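Long-range contacts in serine--tRNA ligase, cytoplasmic (Candida albicans, PDB 3QO8), which activates serine with ATP to form seryl-adenylate and transfers the seryl group to the acceptor end of tRNA(Ser): residues N418-D423 against I442-E447; H154-L159 against K446-N451; D162-E167 against D288-F293. All coordinates share one frame; numbering follows the deposited sequence.

Contact 1. Residues N418-D423 against I442-E447; sequences NYQKED and IPYIKE. With SSA (5'-O-(N-(L-seryl)-sulfamoyl)adenosine), chain D.
At the edge of a small three-stranded antiparallel sheet near the end of the modelled chain, Tyr444 packs against the turn formed by Lys421, Glu422 and Asp423. Tyr444 N donates a nearly straight hydrogen bond (172°) to Asp423 O at 2.9 Å. The same oxygen accepts a bond from a water that also donates to Tyr444 O. With CG turned opposite its carbonyl carbon (chi1 -74°), the Tyr444 ring runs back past the turn, and its CE2 lies 3.4 Å from Lys421 O. That turn joins strand 420-421 to strand 424-426, whose other neighbour, 441-443, leads into Tyr444. A tyrosine suits this place because its flat ring packs alongside the turn's backbone, with Glu422 O at its edge, while its OH lies 3.6 Å from Gln420 CB and reaches water. A second water in the ring plane accepts from Tyr444 OH at 3.0 Å and donates to Lys421 O and to Gln420 OE1. Gln420 is held further by Leu152 N at OE1 and Glu417 O at NE2. Tyr419 turns its ring edge to the adenine of a second seryl-sulfamoyl adenosine, bound apart from the active site, CE2 lying 3.5 Å from the ligand's C4, and hydrogen-bonds Leu330 O through OH.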
# COMPACT_ATOMS: atom_id res chain seq x y z
N ASN A 418 -4.51 -27.49 5.02
CA ASN A 418 -3.90 -28.73 4.55
C ASN A 418 -2.65 -29.20 5.33
O ASN A 418 -2.19 -30.32 5.14
CB ASN A 418 -3.58 -28.64 3.06
CG ASN A 418 -4.83 -28.83 2.20
OD1 ASN A 418 -5.40 -29.92 2.18
ND2 ASN A 418 -5.24 -27.78 1.48
N TYR A 419 -2.11 -28.34 6.18
CA TYR A 419 -0.87 -28.67 6.89
C TYR A 419 -1.09 -28.72 8.39
O TYR A 419 -0.15 -28.88 9.15
CB TYR A 419 0.27 -27.70 6.52
CG TYR A 419 0.99 -28.10 5.25
CD1 TYR A 419 0.46 -27.79 4.00
CD2 TYR A 419 2.21 -28.78 5.30
CE1 TYR A 419 1.11 -28.16 2.82
CE2 TYR A 419 2.87 -29.15 4.12
CZ TYR A 419 2.31 -28.84 2.89
OH TYR A 419 2.95 -29.20 1.72
N GLN A 420 -2.35 -28.61 8.80
CA GLN A 420 -2.69 -28.68 10.21
C GLN A 420 -2.57 -30.11 10.71
O GLN A 420 -2.71 -31.07 9.95
CB GLN A 420 -4.12 -28.18 10.46
CG GLN A 420 -5.23 -29.12 10.01
CD GLN A 420 -6.62 -28.54 10.24
OE1 GLN A 420 -7.08 -28.44 11.38
NE2 GLN A 420 -7.28 -28.11 9.16
N LYS A 421 -2.28 -30.25 11.99
CA LYS A 421 -2.42 -31.53 12.66
C LYS A 421 -2.81 -31.22 14.11
O LYS A 421 -3.08 -30.06 14.43
CB LYS A 421 -1.15 -32.37 12.55
CG LYS A 421 0.04 -31.81 13.28
CD LYS A 421 1.33 -32.34 12.70
CE LYS A 421 1.36 -33.85 12.66
NZ LYS A 421 2.59 -34.34 11.99
N GLU A 422 -2.85 -32.22 14.97
CA GLU A 422 -3.49 -32.04 16.28
C GLU A 422 -2.87 -30.92 17.12
O GLU A 422 -3.58 -30.14 17.75
CB GLU A 422 -3.51 -33.35 17.07
CG GLU A 422 -4.14 -33.23 18.45
CD GLU A 422 -4.13 -34.53 19.23
OE1 GLU A 422 -4.89 -35.46 18.86
OE2 GLU A 422 -3.36 -34.64 20.21
N ASP A 423 -1.54 -30.86 17.12
CA ASP A 423 -0.78 -29.98 18.01
C ASP A 423 -0.17 -28.76 17.30
O ASP A 423 0.54 -27.96 17.93
CB ASP A 423 0.33 -30.78 18.70
CG ASP A 423 1.16 -31.62 17.71
OD1 ASP A 423 2.28 -32.03 18.08
OD2 ASP A 423 0.69 -31.86 16.58
N ILE A 442 5.41 -25.82 13.55
CA ILE A 442 5.21 -24.81 14.58
C ILE A 442 3.98 -25.14 15.41
O ILE A 442 2.93 -25.49 14.87
CB ILE A 442 5.14 -23.39 13.98
CG1 ILE A 442 3.97 -23.24 13.01
CG2 ILE A 442 6.47 -23.04 13.27
CD1 ILE A 442 3.80 -21.79 12.47
N PRO A 443 4.11 -25.05 16.75
CA PRO A 443 3.05 -25.50 17.65
C PRO A 443 1.91 -24.51 17.79
O PRO A 443 2.11 -23.31 17.66
CB PRO A 443 3.77 -25.65 18.99
CG PRO A 443 4.88 -24.65 18.91
CD PRO A 443 5.33 -24.67 17.48
N TYR A 444 0.71 -25.03 18.04
CA TYR A 444 -0.41 -24.19 18.45
C TYR A 444 -0.01 -23.55 19.77
O TYR A 444 0.60 -24.19 20.62
CB TYR A 444 -1.67 -25.03 18.64
CG TYR A 444 -2.30 -25.48 17.34
CD1 TYR A 444 -2.23 -24.69 16.19
CD2 TYR A 444 -2.96 -26.70 17.25
CE1 TYR A 444 -2.80 -25.10 15.01
CE2 TYR A 444 -3.53 -27.12 16.06
CZ TYR A 444 -3.45 -26.31 14.95
OH TYR A 444 -4.02 -26.72 13.77
N ILE A 445 -0.36 -22.28 19.92
CA ILE A 445 0.07 -21.49 21.07
C ILE A 445 -1.14 -21.11 21.91
O ILE A 445 -1.03 -20.89 23.11
CB ILE A 445 0.75 -20.17 20.60
CG1 ILE A 445 2.12 -20.46 19.98
CG2 ILE A 445 0.89 -19.19 21.74
CD1 ILE A 445 2.85 -19.22 19.55
N LYS A 446 -2.30 -21.03 21.26
CA LYS A 446 -3.52 -20.58 21.91
C LYS A 446 -4.61 -21.61 21.66
O LYS A 446 -4.55 -22.35 20.69
CB LYS A 446 -3.97 -19.23 21.34
CG LYS A 446 -2.87 -18.16 21.35
CD LYS A 446 -3.41 -16.76 21.06
CE LYS A 446 -3.91 -16.64 19.64
NZ LYS A 446 -4.18 -15.24 19.22
N GLU A 447 -5.61 -21.66 22.54
CA GLU A 447 -6.79 -22.50 22.32
C GLU A 447 -7.89 -21.64 21.72
O GLU A 447 -7.91 -20.43 21.92
CB GLU A 447 -7.28 -23.08 23.65
CG GLU A 447 -6.27 -23.94 24.39
CD GLU A 447 -6.47 -25.42 24.15
OE1 GLU A 447 -7.45 -25.80 23.46
OE2 GLU A 447 -5.65 -26.22 24.65
N10 SSA D . 7.01 -36.37 -4.63
CA SSA D . 7.46 -36.02 -3.30
CB SSA D . 8.55 -34.95 -3.41
OG SSA D . 8.96 -34.52 -2.11
C9 SSA D . 6.30 -35.50 -2.49
O9 SSA D . 6.45 -35.19 -1.32
N8 SSA D . 5.14 -35.39 -3.13
S1 SSA D . 3.87 -34.69 -2.43
O1S SSA D . 2.87 -34.44 -3.43
O2S SSA D . 3.35 -35.55 -1.40
O5' SSA D . 4.33 -33.37 -1.79
C5' SSA D . 4.47 -32.17 -2.56
C4' SSA D . 5.31 -31.19 -1.75
O4' SSA D . 4.57 -30.65 -0.66
C3' SSA D . 6.52 -31.87 -1.13
O3' SSA D . 7.69 -31.67 -1.94
C2' SSA D . 6.70 -31.21 0.22
O2' SSA D . 7.63 -30.14 0.11
C1' SSA D . 5.33 -30.64 0.55
N9 SSA D . 4.73 -31.53 1.58
C8 SSA D . 3.76 -32.44 1.39
N7 SSA D . 3.51 -33.05 2.58
C5 SSA D . 4.34 -32.51 3.50
C6 SSA D . 4.53 -32.72 4.86
N6 SSA D . 3.80 -33.64 5.54
N1 SSA D . 5.47 -31.98 5.50
C2 SSA D . 6.19 -31.06 4.86
N3 SSA D . 6.02 -30.84 3.55
C4 SSA D . 5.11 -31.55 2.85
O HOH W 1 -5.93 -28.97 13.61
O HOH W 2 0.83 -27.40 20.81

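Contact 2. Residues H154-L159 against K446-N451; sequences HHEVLL and KELPKN
A surface contact with a small apolar centre and charged ends joins helix 154-160 to the irregular end of the modelled chain, which follows strand 441-443; Glu156 and Leu159 of the helix meet Lys446, Leu448 and Lys450. Leu448 supplies the centre. Its CB points toward the helix, and its two methyl groups divide the work: CD1 rests against the aliphatic part of Glu156, 3.5 Å from CG, while CD2 meets Leu159 CD2 at 4.0 Å. The Glu156 and Leu448 side chains cross at about a right angle, and because both CB and CG of the glutamate touch Leu448 CD1, its methylene groups serve here as hydrophobic surface. Leu152, just ahead of the helix, also touches Leu448, consistent with a branched apolar residue at this buried position among Leu152, Glu156 and Leu159.

Glu156 and Leu159, three residues apart, lie on one side of the helix. With CG placed beside its backbone N (chi1 -76°) and the chain extended, Glu156 carries its carboxylate past Leu448 to the last modelled residues. There OE2 forms a long salt bridge with Lys450 NZ, 3.9 Å away, and a water links the two, donating to OE2 at 2.7 Å and accepting from NZ at 2.9 Å. OE1 is hydrogen-bonded to Ser153 N, just before the helix. At the other end, Lys446 crosses Leu159 with NZ 3.8 Å from CD1, and its ammonium group forms a salt bridge with Asp162.

Leucines and methylene groups thus give the close fit, whereas the pairing of Glu156 with Lys450 is long, water-bridged and made by a poorly ordered lysine, and is probably a weaker and more variable link than the apolar contact.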
# COMPACT_ATOMS: atom_id res chain seq x y z
N HIS A 154 -9.14 -22.35 8.15
CA HIS A 154 -7.91 -21.59 8.06
C HIS A 154 -7.83 -20.51 9.13
O HIS A 154 -6.77 -20.29 9.70
CB HIS A 154 -7.75 -20.97 6.67
CG HIS A 154 -8.96 -20.23 6.19
ND1 HIS A 154 -9.18 -18.90 6.48
CD2 HIS A 154 -10.00 -20.63 5.43
CE1 HIS A 154 -10.31 -18.51 5.92
NE2 HIS A 154 -10.83 -19.54 5.27
N HIS A 155 -8.94 -19.84 9.42
CA HIS A 155 -8.84 -18.75 10.39
C HIS A 155 -8.64 -19.25 11.82
O HIS A 155 -7.97 -18.60 12.63
CB HIS A 155 -10.01 -17.76 10.28
CG HIS A 155 -11.33 -18.33 10.67
ND1 HIS A 155 -11.82 -18.26 11.96
CD2 HIS A 155 -12.29 -18.95 9.94
CE1 HIS A 155 -13.02 -18.82 12.00
NE2 HIS A 155 -13.32 -19.25 10.79
N GLU A 156 -9.18 -20.42 12.12
CA GLU A 156 -8.98 -21.06 13.42
C GLU A 156 -7.54 -21.52 13.61
O GLU A 156 -6.94 -21.31 14.66
CB GLU A 156 -9.96 -22.24 13.59
CG GLU A 156 -11.39 -21.78 13.90
CD GLU A 156 -12.42 -22.91 13.80
OE1 GLU A 156 -12.25 -23.81 12.95
OE2 GLU A 156 -13.42 -22.89 14.56
N VAL A 157 -7.00 -22.17 12.59
CA VAL A 157 -5.58 -22.53 12.62
C VAL A 157 -4.73 -21.29 12.87
O VAL A 157 -3.90 -21.27 13.77
CB VAL A 157 -5.15 -23.20 11.32
CG1 VAL A 157 -3.64 -23.48 11.32
CG2 VAL A 157 -5.96 -24.50 11.10
N LEU A 158 -4.94 -20.25 12.07
CA LEU A 158 -4.10 -19.06 12.18
C LEU A 158 -4.22 -18.43 13.56
O LEU A 158 -3.25 -17.95 14.11
CB LEU A 158 -4.44 -18.04 11.10
CG LEU A 158 -3.45 -16.90 10.84
CD1 LEU A 158 -2.00 -17.41 10.65
CD2 LEU A 158 -3.91 -16.10 9.63
N LEU A 159 -5.42 -18.45 14.13
CA LEU A 159 -5.60 -17.94 15.48
C LEU A 159 -4.85 -18.80 16.51
O LEU A 159 -4.17 -18.29 17.39
CB LEU A 159 -7.09 -17.87 15.85
CG LEU A 159 -7.42 -17.00 17.05
CD1 LEU A 159 -7.05 -15.56 16.75
CD2 LEU A 159 -8.89 -17.12 17.41
N LYS A 446 -2.30 -21.03 21.26
CA LYS A 446 -3.52 -20.58 21.91
C LYS A 446 -4.61 -21.61 21.66
O LYS A 446 -4.55 -22.35 20.69
CB LYS A 446 -3.97 -19.23 21.34
CG LYS A 446 -2.87 -18.16 21.35
CD LYS A 446 -3.41 -16.76 21.06
CE LYS A 446 -3.91 -16.64 19.64
NZ LYS A 446 -4.18 -15.24 19.22
N GLU A 447 -5.61 -21.66 22.54
CA GLU A 447 -6.79 -22.50 22.32
C GLU A 447 -7.89 -21.64 21.72
O GLU A 447 -7.91 -20.43 21.92
CB GLU A 447 -7.28 -23.08 23.65
CG GLU A 447 -6.27 -23.94 24.39
CD GLU A 447 -6.47 -25.42 24.15
OE1 GLU A 447 -7.45 -25.80 23.46
OE2 GLU A 447 -5.65 -26.22 24.65
N LEU A 448 -8.81 -22.25 20.98
CA LEU A 448 -9.98 -21.52 20.52
C LEU A 448 -10.96 -21.40 21.68
O LEU A 448 -11.08 -22.33 22.48
CB LEU A 448 -10.66 -22.22 19.34
CG LEU A 448 -9.91 -22.40 18.03
CD1 LEU A 448 -10.79 -23.11 17.03
CD2 LEU A 448 -9.46 -21.05 17.49
N PRO A 449 -11.67 -20.27 21.77
CA PRO A 449 -12.65 -20.12 22.85
C PRO A 449 -13.71 -21.23 22.80
O PRO A 449 -14.10 -21.74 23.86
CB PRO A 449 -13.29 -18.75 22.56
CG PRO A 449 -12.97 -18.46 21.14
CD PRO A 449 -11.63 -19.09 20.89
N LYS A 450 -14.13 -21.62 21.61
CA LYS A 450 -15.23 -22.58 21.46
C LYS A 450 -14.86 -24.04 21.73
O LYS A 450 -15.56 -24.73 22.48
CB LYS A 450 -15.89 -22.44 20.09
CG LYS A 450 -15.16 -23.14 18.95
CD LYS A 450 -16.14 -23.59 17.88
CE LYS A 450 -15.46 -24.48 16.85
NZ LYS A 450 -16.45 -24.99 15.85
N ASN A 451 -13.77 -24.50 21.13
CA ASN A 451 -13.35 -25.91 21.18
C ASN A 451 -14.47 -26.91 21.50
O ASN A 451 -14.33 -28.12 21.32
CB ASN A 451 -12.16 -26.11 22.13
CG ASN A 451 -12.52 -25.85 23.58
OD1 ASN A 451 -13.66 -26.03 24.00
ND2 ASN A 451 -11.53 -25.41 24.36
O HOH W 3 -15.83 -23.51 13.42

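Contact 3. Residues D162-E167 against D288-F293; sequences DGYDPE and DAWGIF. With SSA (5'-O-(N-(L-seryl)-sulfamoyl)adenosine), chain B.
Tyr164 OH ends between two residues of the opposing loop: it lies over one face of the Trp290 indole, 3.8 Å from CD1, and 3.5 Å from Gly291 N. The tyrosine reaches there with its CB directed at segment 288-293, and along the way its ring passes Ile292, the two side chains running antiparallel, side by side. Ile292 CG2 touches Tyr164 CD1 at 3.8 Å. Both residues also pack on Leu158 of helix 154-160 and on Leu180 of strand 179-181, an apolar setting that suits a beta-branched aliphatic residue and a long aromatic one.

Pro166 fits between two rings. Its CD sits 3.4 Å above the plane of the Tyr164 ring, over the centre, while its CB reaches the six-membered ring of Trp290, 3.5 Å from CZ2. The proline and the indole cross at about a right angle. Trp290 is poorly ordered, although His155 meets its ring from another direction with the planes at about 80°. Proline is also apt in the first turn of helix 166-173, where its missing N-H costs no helical bond; Asp165, immediately before it, is the N-cap. Gly291 has phi 99° and psi -174°, a positive-phi backbone shape that glycine, lacking CB, takes up without strain against the carbonyl oxygen of Trp290.

Two residues on, Phe293 O lies 3.2 Å from C2 of the active-site seryl-sulfamoyl adenosine and accepts a hydrogen bond from Arg410. Segment 288-293 belongs to the connection between antiparallel strands 269-278 and 297-307, the motif 2 loop characteristic of class II aminoacyl-tRNA synthetases.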
# COMPACT_ATOMS: atom_id res chain seq x y z
N ASP A 162 -1.36 -18.05 16.81
CA ASP A 162 -1.09 -16.65 17.11
C ASP A 162 -0.40 -16.00 15.90
O ASP A 162 0.60 -15.31 16.05
CB ASP A 162 -0.21 -16.52 18.35
CG ASP A 162 -0.16 -15.09 18.89
OD1 ASP A 162 -1.13 -14.33 18.68
OD2 ASP A 162 0.86 -14.74 19.52
N GLY A 163 -0.95 -16.23 14.71
CA GLY A 163 -0.32 -15.77 13.49
C GLY A 163 -0.99 -14.57 12.85
O GLY A 163 -0.55 -14.08 11.80
N TYR A 164 -2.08 -14.11 13.43
CA TYR A 164 -2.70 -12.87 12.96
C TYR A 164 -3.61 -12.32 14.03
O TYR A 164 -3.88 -13.00 15.02
CB TYR A 164 -3.43 -13.06 11.62
CG TYR A 164 -4.89 -13.46 11.67
CD1 TYR A 164 -5.83 -12.79 10.89
CD2 TYR A 164 -5.34 -14.52 12.46
CE1 TYR A 164 -7.17 -13.14 10.90
CE2 TYR A 164 -6.70 -14.89 12.47
CZ TYR A 164 -7.60 -14.18 11.69
OH TYR A 164 -8.95 -14.51 11.68
N ASP A 165 -4.05 -11.08 13.84
CA ASP A 165 -4.89 -10.42 14.81
C ASP A 165 -6.04 -9.70 14.12
O ASP A 165 -5.91 -8.55 13.70
CB ASP A 165 -4.07 -9.40 15.61
CG ASP A 165 -4.70 -9.06 16.94
OD1 ASP A 165 -5.96 -8.97 17.01
OD2 ASP A 165 -3.94 -8.90 17.92
N PRO A 166 -7.18 -10.39 13.97
CA PRO A 166 -8.33 -9.75 13.33
C PRO A 166 -9.03 -8.77 14.26
O PRO A 166 -9.66 -7.82 13.80
CB PRO A 166 -9.26 -10.92 13.01
CG PRO A 166 -8.93 -11.96 14.07
CD PRO A 166 -7.43 -11.81 14.28
N GLU A 167 -8.95 -8.99 15.57
CA GLU A 167 -9.68 -8.12 16.48
C GLU A 167 -9.08 -6.71 16.50
O GLU A 167 -9.79 -5.72 16.36
CB GLU A 167 -9.74 -8.72 17.89
CG GLU A 167 -10.39 -7.80 18.91
CD GLU A 167 -10.90 -8.53 20.16
OE1 GLU A 167 -11.14 -9.75 20.08
OE2 GLU A 167 -11.05 -7.86 21.20
N ASP A 288 -17.21 -14.79 3.43
CA ASP A 288 -15.84 -15.04 3.87
C ASP A 288 -15.45 -14.02 4.93
O ASP A 288 -14.44 -13.32 4.82
CB ASP A 288 -14.88 -14.99 2.67
CG ASP A 288 -15.36 -15.82 1.49
OD1 ASP A 288 -15.77 -16.99 1.70
OD2 ASP A 288 -15.35 -15.30 0.35
N ALA A 289 -16.27 -13.96 5.98
CA ALA A 289 -16.20 -12.90 6.99
C ALA A 289 -14.93 -12.90 7.83
O ALA A 289 -14.36 -11.84 8.11
CB ALA A 289 -17.43 -12.97 7.90
N TRP A 290 -14.49 -14.08 8.25
CA TRP A 290 -13.34 -14.17 9.14
C TRP A 290 -12.15 -14.83 8.45
O TRP A 290 -12.32 -15.67 7.56
CB TRP A 290 -13.73 -14.90 10.43
CG TRP A 290 -13.20 -14.26 11.71
CD1 TRP A 290 -12.55 -14.89 12.73
CD2 TRP A 290 -13.27 -12.87 12.08
NE1 TRP A 290 -12.22 -13.99 13.72
CE2 TRP A 290 -12.66 -12.75 13.35
CE3 TRP A 290 -13.80 -11.73 11.48
CZ2 TRP A 290 -12.56 -11.52 14.02
CZ3 TRP A 290 -13.70 -10.51 12.14
CH2 TRP A 290 -13.08 -10.42 13.40
N GLY A 291 -10.96 -14.42 8.86
CA GLY A 291 -9.73 -14.91 8.25
C GLY A 291 -9.16 -13.95 7.23
O GLY A 291 -9.68 -12.83 7.06
N ILE A 292 -8.10 -14.37 6.55
CA ILE A 292 -7.43 -13.52 5.57
C ILE A 292 -7.64 -14.09 4.17
O ILE A 292 -6.80 -13.93 3.27
CB ILE A 292 -5.92 -13.38 5.86
CG1 ILE A 292 -5.26 -14.76 5.98
CG2 ILE A 292 -5.70 -12.58 7.14
CD1 ILE A 292 -3.75 -14.69 6.15
N PHE A 293 -8.77 -14.77 3.98
CA PHE A 293 -9.10 -15.38 2.71
C PHE A 293 -9.59 -14.33 1.74
O PHE A 293 -9.21 -14.32 0.58
CB PHE A 293 -10.17 -16.48 2.88
CG PHE A 293 -10.60 -17.11 1.58
CD1 PHE A 293 -9.97 -18.26 1.11
CD2 PHE A 293 -11.60 -16.55 0.81
CE1 PHE A 293 -10.35 -18.85 -0.09
CE2 PHE A 293 -11.98 -17.12 -0.40
CZ PHE A 293 -11.35 -18.28 -0.84
N10 SSA B . -4.21 -10.07 -12.36
CA SSA B . -5.16 -11.18 -12.27
CB SSA B . -4.41 -12.50 -12.10
OG SSA B . -3.81 -12.57 -10.80
C9 SSA B . -6.10 -10.96 -11.12
O9 SSA B . -5.95 -10.04 -10.33
N8 SSA B . -7.09 -11.85 -11.00
S1 SSA B . -7.99 -11.97 -9.69
O1S SSA B . -8.88 -10.86 -9.50
O2S SSA B . -8.74 -13.18 -9.77
O5' SSA B . -7.09 -12.10 -8.45
C5' SSA B . -6.06 -13.07 -8.39
C4' SSA B . -6.12 -13.80 -7.05
O4' SSA B . -5.98 -12.93 -5.92
C3' SSA B . -7.44 -14.51 -6.80
O3' SSA B . -7.49 -15.73 -7.55
C2' SSA B . -7.38 -14.71 -5.29
O2' SSA B . -6.53 -15.83 -4.97
C1' SSA B . -6.69 -13.44 -4.80
N9 SSA B . -7.69 -12.45 -4.35
C8 SSA B . -8.55 -11.77 -5.12
N7 SSA B . -9.30 -10.98 -4.33
C5 SSA B . -8.89 -11.16 -3.07
C6 SSA B . -9.27 -10.62 -1.85
N6 SSA B . -10.26 -9.71 -1.83
N1 SSA B . -8.64 -11.01 -0.72
C2 SSA B . -7.65 -11.92 -0.77
N3 SSA B . -7.26 -12.45 -1.93
C4 SSA B . -7.87 -12.10 -3.09

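Overall arrangement
From the N-terminal side, helix 154-160 comes first and runs directly into segment 162-167. Contact 3 closes next, when the motif 2 loop returns to 162-167 after 120 intervening residues. Contact 1 opens only later, at the end of helix 408-419, and closes a short loop through strands 424-426 and 441-443. Contact 2 spans the longest interval, from helix 154-160 to the final modelled residues, so contact 3 is nested within it; contacts 1 and 2 end on one shared stretch. Val157 touches Gln420 and Tyr444, and Leu158 packs on Tyr164. Helix 154-160 thus connects the small sheet and the end of the modelled chain with the loop beside the active site.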